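Local coordinates for N-terminal cyanobactin protease (Planktothrix agardhii NIES-596, PDB 4H6W), which probably acts as a subtilisin-like serine endopeptidase of the cyanobactin maturation family, here represented by its N-terminal protease portion, at residues D29-Q34 with I91-A96. Sequence-based numbering, arbitrary orientation.
Sequences DGIVDQ and IVPVFA
With Asp29 CG swung opposite the backbone N (chi1 -151°) and Phe95 CG almost eclipsing its own backbone N (chi1 17°), which turns the ring edge to the carboxylate, the two groups meet chiefly through Asp29 OD2 and Phe95 CE1, 3.5 Å apart, the oxygen lying close to the ring plane. The two planes stand almost perpendicular, 88° apart. Val94 CG2 covers one ring face, 4.0 Å above its centre. The same Asp29 OD2 accepts a bond from Gly30 N at 2.7 Å, on the anti side of the carboxylate, and is also hydrogen-bonded to His64 ND1.

Alongside, the backbones come closest where Gly30 passes Pro93, their CA atoms 4.8 Å apart. Val94 N appears to donate to Asp29 O, although the position of that oxygen is less certain. One water joins Ile31 N to Phe95 O, accepting from the first and donating to the second. Farther along, the contact turns apolar: Val32 CG2 rests 3.7 Å from Ile91 CG2, Ile91 CD1 meets Gln34 at CG and CD, and Ile31 CG1 lies beside the Pro93 ring.

Both segments are loops following neighbouring parallel strands, 24-28 and 88-91, in the central sheet of a subtilisin-like fold, and Asp29 is the predicted aspartate of the charge-relay system with His64 and Ser224. The contact thus illustrates how the presumed charge-relay aspartate is probably set in place: two hydrogen bonds, from Gly30 N and with His64 ND1, hold one carboxylate oxygen, while the CE1 edge, whose C-H is slightly positive, is probably a weakly favourable neighbour.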
ATOM      1  N   ASP A  29      -0.179   8.247  -7.585  1.00 35.06           N
ATOM      2  CA  ASP A  29      -1.527   8.709  -7.309  1.00 34.93           C
ATOM      3  C   ASP A  29      -1.703  10.105  -7.909  1.00 34.53           C
ATOM      4  O   ASP A  29      -1.011  10.459  -8.871  1.00 33.44           O
ATOM      5  CB  ASP A  29      -1.735   8.747  -5.799  1.00 37.63           C
ATOM      6  CG  ASP A  29      -3.172   8.530  -5.408  1.00 40.90           C
ATOM      7  OD1 ASP A  29      -3.467   7.405  -4.939  1.00 42.07           O
ATOM      8  OD2 ASP A  29      -3.995   9.469  -5.580  1.00 39.03           O
ATOM      9  N   GLY A  30      -2.626  10.891  -7.356  1.00 32.28           N
ATOM     10  CA  GLY A  30      -2.771  12.289  -7.759  1.00 31.64           C
ATOM     11  C   GLY A  30      -1.739  13.167  -7.075  1.00 33.72           C
ATOM     12  O   GLY A  30      -0.939  12.688  -6.248  1.00 33.02           O
ATOM     13  N   ILE A  31      -1.752  14.453  -7.419  1.00 33.92           N
ATOM     14  CA  ILE A  31      -0.874  15.438  -6.787  1.00 35.12           C
ATOM     15  C   ILE A  31      -1.169  15.627  -5.285  1.00 34.00           C
ATOM     16  O   ILE A  31      -2.309  15.860  -4.885  1.00 33.26           O
ATOM     17  CB  ILE A  31      -0.891  16.787  -7.548  1.00 37.60           C
ATOM     18  CG1 ILE A  31      -0.516  16.551  -9.021  1.00 36.72           C
ATOM     19  CG2 ILE A  31       0.076  17.784  -6.904  1.00 37.92           C
ATOM     20  CD1 ILE A  31      -0.599  17.784  -9.895  1.00 38.23           C
ATOM     21  N   VAL A  32      -0.108  15.519  -4.485  1.00 32.94           N
ATOM     22  CA  VAL A  32      -0.129  15.617  -3.036  1.00 32.70           C
ATOM     23  C   VAL A  32       0.026  17.062  -2.568  1.00 33.86           C
ATOM     24  O   VAL A  32       0.856  17.805  -3.094  1.00 35.28           O
ATOM     25  CB  VAL A  32       1.032  14.783  -2.468  1.00 34.34           C
ATOM     26  CG1 VAL A  32       1.220  15.013  -0.977  1.00 34.10           C
ATOM     27  CG2 VAL A  32       0.809  13.304  -2.772  1.00 33.88           C
ATOM     28  N   ASP A  33      -0.774  17.467  -1.583  1.00 34.05           N
ATOM     29  CA  ASP A  33      -0.647  18.809  -0.992  1.00 33.79           C
ATOM     30  C   ASP A  33       0.546  18.840  -0.038  1.00 33.33           C
ATOM     31  O   ASP A  33       0.414  18.499   1.137  1.00 31.84           O
ATOM     32  CB  ASP A  33      -1.927  19.199  -0.245  1.00 34.31           C
ATOM     33  CG  ASP A  33      -1.845  20.575   0.407  1.00 35.75           C
ATOM     34  OD1 ASP A  33      -0.850  21.305   0.228  1.00 36.62           O
ATOM     35  OD2 ASP A  33      -2.800  20.944   1.114  1.00 41.95           O
ATOM     36  N   GLN A  34       1.700  19.271  -0.530  1.00 33.11           N
ATOM     37  CA  GLN A  34       2.922  19.197   0.284  1.00 35.14           C
ATOM     38  C   GLN A  34       2.992  20.215   1.417  1.00 35.65           C
ATOM     39  O   GLN A  34       3.891  20.145   2.252  1.00 35.47           O
ATOM     40  CB  GLN A  34       4.171  19.279  -0.589  1.00 34.69           C
ATOM     41  CG  GLN A  34       4.432  17.991  -1.336  1.00 35.76           C
ATOM     42  CD  GLN A  34       5.736  18.023  -2.087  1.00 38.85           C
ATOM     43  OE1 GLN A  34       5.758  18.252  -3.299  1.00 40.05           O
ATOM     44  NE2 GLN A  34       6.840  17.798  -1.372  1.00 38.67           N
ATOM     45  N   ILE A  91       6.654  11.246  -4.619  1.00 32.78           N
ATOM     46  CA  ILE A  91       5.348  11.452  -5.201  1.00 31.65           C
ATOM     47  C   ILE A  91       5.543  11.374  -6.713  1.00 32.50           C
ATOM     48  O   ILE A  91       6.370  12.080  -7.285  1.00 32.65           O
ATOM     49  CB  ILE A  91       4.750  12.801  -4.761  1.00 31.98           C
ATOM     50  CG1 ILE A  91       4.580  12.837  -3.239  1.00 34.27           C
ATOM     51  CG2 ILE A  91       3.415  13.054  -5.434  1.00 31.37           C
ATOM     52  CD1 ILE A  91       4.899  14.194  -2.628  1.00 34.91           C
ATOM     53  N   VAL A  92       4.812  10.466  -7.344  1.00 31.84           N
ATOM     54  CA  VAL A  92       4.877  10.286  -8.779  1.00 31.49           C
ATOM     55  C   VAL A  92       3.439  10.247  -9.314  1.00 32.66           C
ATOM     56  O   VAL A  92       2.837   9.176  -9.406  1.00 34.03           O
ATOM     57  CB  VAL A  92       5.619   8.988  -9.115  1.00 29.43           C
ATOM     58  CG1 VAL A  92       5.962   8.939 -10.592  1.00 28.67           C
ATOM     59  CG2 VAL A  92       6.869   8.874  -8.261  1.00 27.25           C
ATOM     60  N   PRO A  93       2.877  11.416  -9.663  1.00 33.15           N
ATOM     61  CA  PRO A  93       1.448  11.489  -9.982  1.00 35.96           C
ATOM     62  C   PRO A  93       1.087  10.705 -11.246  1.00 38.67           C
ATOM     63  O   PRO A  93       1.778  10.817 -12.255  1.00 41.43           O
ATOM     64  CB  PRO A  93       1.204  12.993 -10.203  1.00 33.66           C
ATOM     65  CG  PRO A  93       2.435  13.670  -9.698  1.00 33.77           C
ATOM     66  CD  PRO A  93       3.546  12.691  -9.942  1.00 31.95           C
ATOM     67  N   VAL A  94       0.020   9.912 -11.182  1.00 40.57           N
ATOM     68  CA  VAL A  94      -0.433   9.138 -12.330  1.00 39.99           C
ATOM     69  C   VAL A  94      -1.801   9.578 -12.834  1.00 43.47           C
ATOM     70  O   VAL A  94      -2.236   9.108 -13.879  1.00 46.23           O
ATOM     71  CB  VAL A  94      -0.437   7.612 -12.068  1.00 39.12           C
ATOM     72  CG1 VAL A  94       0.978   7.108 -11.868  1.00 38.78           C
ATOM     73  CG2 VAL A  94      -1.324   7.248 -10.879  1.00 37.29           C
ATOM     74  N   PHE A  95      -2.491  10.449 -12.096  1.00 47.46           N
ATOM     75  CA  PHE A  95      -3.670  11.132 -12.661  1.00 50.20           C
ATOM     76  C   PHE A  95      -3.772  12.610 -12.344  1.00 52.72           C
ATOM     77  O   PHE A  95      -3.282  13.062 -11.314  1.00 50.48           O
ATOM     78  CB  PHE A  95      -5.034  10.449 -12.371  1.00 54.02           C
ATOM     79  CG  PHE A  95      -5.038   9.435 -11.255  1.00 51.17           C
ATOM     80  CD1 PHE A  95      -4.842   9.808  -9.937  1.00 50.94           C
ATOM     81  CD2 PHE A  95      -5.320   8.093 -11.532  1.00 52.73           C
ATOM     82  CE1 PHE A  95      -4.868   8.852  -8.920  1.00 52.36           C
ATOM     83  CE2 PHE A  95      -5.358   7.136 -10.521  1.00 53.46           C
ATOM     84  CZ  PHE A  95      -5.131   7.519  -9.209  1.00 51.14           C
ATOM     85  N   ALA A  96      -4.387  13.355 -13.269  1.00 60.97           N
ATOM     86  CA  ALA A  96      -4.929  14.684 -12.975  1.00 64.10           C
ATOM     87  C   ALA A  96      -6.214  14.476 -12.172  1.00 73.66           C
ATOM     88  O   ALA A  96      -6.800  13.386 -12.190  1.00 69.56           O
ATOM     89  CB  ALA A  96      -5.194  15.458 -14.248  1.00 58.73           C
TER
HETATM   90  O   HOH W   1      -3.872  15.072  -9.422  1.00 44.84           O